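Local structure of peptidyl tryptophan dihydroxylase (Pseudomonas putida, 7CTQ) at residues 380-383 and 384-388. The protein probably uses its FAD to dihydroxylate a tryptophan of a peptide chain, a step essential for making the tryptophylquinone cofactor of quinohemoprotein amine dehydrogenase. Sequence-based numbering, arbitrary orientation.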
# COMPACT_ATOMS: atom_id res chain seq x y z
N ALA A 380 -4.54 -15.26 -18.43
CA ALA A 380 -3.97 -13.95 -18.69
C ALA A 380 -4.36 -12.95 -17.60
O ALA A 380 -3.52 -12.18 -17.11
CB ALA A 380 -4.41 -13.45 -20.07
N ASP A 381 -5.63 -12.96 -17.19
CA ASP A 381 -6.12 -11.99 -16.21
C ASP A 381 -5.78 -12.38 -14.78
O ASP A 381 -5.74 -11.51 -13.91
CB ASP A 381 -7.63 -11.81 -16.34
CG ASP A 381 -8.19 -10.78 -15.37
OD1 ASP A 381 -7.65 -9.65 -15.32
OD2 ASP A 381 -9.16 -11.12 -14.64
N GLN A 382 -5.52 -13.66 -14.53
CA GLN A 382 -5.15 -14.15 -13.20
C GLN A 382 -3.83 -14.92 -13.28
O GLN A 382 -3.83 -16.16 -13.33
CB GLN A 382 -6.27 -15.03 -12.62
CG GLN A 382 -7.67 -14.55 -12.97
CD GLN A 382 -8.27 -13.70 -11.87
OE1 GLN A 382 -7.73 -13.61 -10.77
NE2 GLN A 382 -9.40 -13.04 -12.16
N PRO A 383 -2.70 -14.22 -13.33
CA PRO A 383 -1.40 -14.92 -13.36
C PRO A 383 -1.17 -15.83 -12.16
O PRO A 383 -0.33 -16.73 -12.24
CB PRO A 383 -0.37 -13.77 -13.37
CG PRO A 383 -1.15 -12.51 -13.47
CD PRO A 383 -2.55 -12.77 -13.08
N LEU A 384 -1.87 -15.61 -11.05
CA LEU A 384 -1.67 -16.40 -9.84
C LEU A 384 -2.67 -17.54 -9.73
O LEU A 384 -2.57 -18.36 -8.81
CB LEU A 384 -1.74 -15.48 -8.61
CG LEU A 384 -0.68 -14.37 -8.56
CD1 LEU A 384 -0.53 -13.74 -7.17
CD2 LEU A 384 0.69 -14.84 -9.05
N GLY A 385 -3.61 -17.62 -10.66
CA GLY A 385 -4.49 -18.77 -10.77
C GLY A 385 -5.82 -18.56 -10.06
O GLY A 385 -5.93 -17.81 -9.09
N VAL A 386 -6.84 -19.21 -10.58
CA VAL A 386 -8.16 -19.27 -9.98
C VAL A 386 -8.38 -20.70 -9.51
O VAL A 386 -8.30 -21.64 -10.30
CB VAL A 386 -9.26 -18.86 -10.98
CG1 VAL A 386 -10.62 -18.80 -10.26
CG2 VAL A 386 -8.90 -17.53 -11.63
N TRP A 387 -8.67 -20.87 -8.21
CA TRP A 387 -8.88 -22.22 -7.69
C TRP A 387 -10.32 -22.71 -7.87
O TRP A 387 -10.55 -23.79 -8.43
CB TRP A 387 -8.48 -22.26 -6.21
CG TRP A 387 -8.56 -23.61 -5.54
CD1 TRP A 387 -8.65 -24.85 -6.14
CD2 TRP A 387 -8.54 -23.85 -4.13
NE1 TRP A 387 -8.69 -25.84 -5.18
CE2 TRP A 387 -8.63 -25.25 -3.94
CE3 TRP A 387 -8.47 -23.02 -3.01
CZ2 TRP A 387 -8.65 -25.82 -2.67
CZ3 TRP A 387 -8.49 -23.59 -1.75
CH2 TRP A 387 -8.57 -24.98 -1.59
N HIS A 388 -11.29 -21.95 -7.38
CA HIS A 388 -12.67 -22.39 -7.40
C HIS A 388 -13.58 -21.18 -7.53
O HIS A 388 -13.18 -20.05 -7.24
CB HIS A 388 -13.04 -23.19 -6.14
CG HIS A 388 -12.94 -22.40 -4.88
ND1 HIS A 388 -14.03 -21.78 -4.29
CD2 HIS A 388 -11.87 -22.08 -4.10
CE1 HIS A 388 -13.64 -21.14 -3.21
NE2 HIS A 388 -12.33 -21.30 -3.07
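Gln-382 and Gly-385 close a type I beta turn, with Pro-383 and Leu-384 at its two central positions, in the surface loop that joins strand 370-378 to strand 388-389. The backbone evidence is a single hydrogen bond, Gly-385 N to Gln-382 O at 3.1 Å. An N-H...O angle of 149° leaves the bond moderately bent, and the donor stands well above the carbonyl plane, not on a lone pair. The backbone angles of both central residues fit the type I class, and the proline ring restricts phi at the first of them. Gly-385 leaves the turn at a phi of 96°, where a side chain would press against the carbonyl oxygen of Leu-384.

Nonpolar contact adds a second link, one residue beyond the turn. Val-386 directs CG2 across the aliphatic part of Gln-382, which is bent at chi2 (-96°); with CG2 opposite its own carbonyl carbon, CG1 takes the place anti to N.

Outside the loop, Pro-383 and Leu-384 lean on helix 299-327 through Gln-312, and Arg-363 NH1 hydrogen-bonds Pro-383 O. A backbone hydrogen bond ties Val-386 to Val-377 of the preceding strand. Gln-382 CB lies 3.8 Å from Val-386 CG2. The same methyl, CG2 of Val-386, comes nearest to Gln-382 CG, at 3.5 Å.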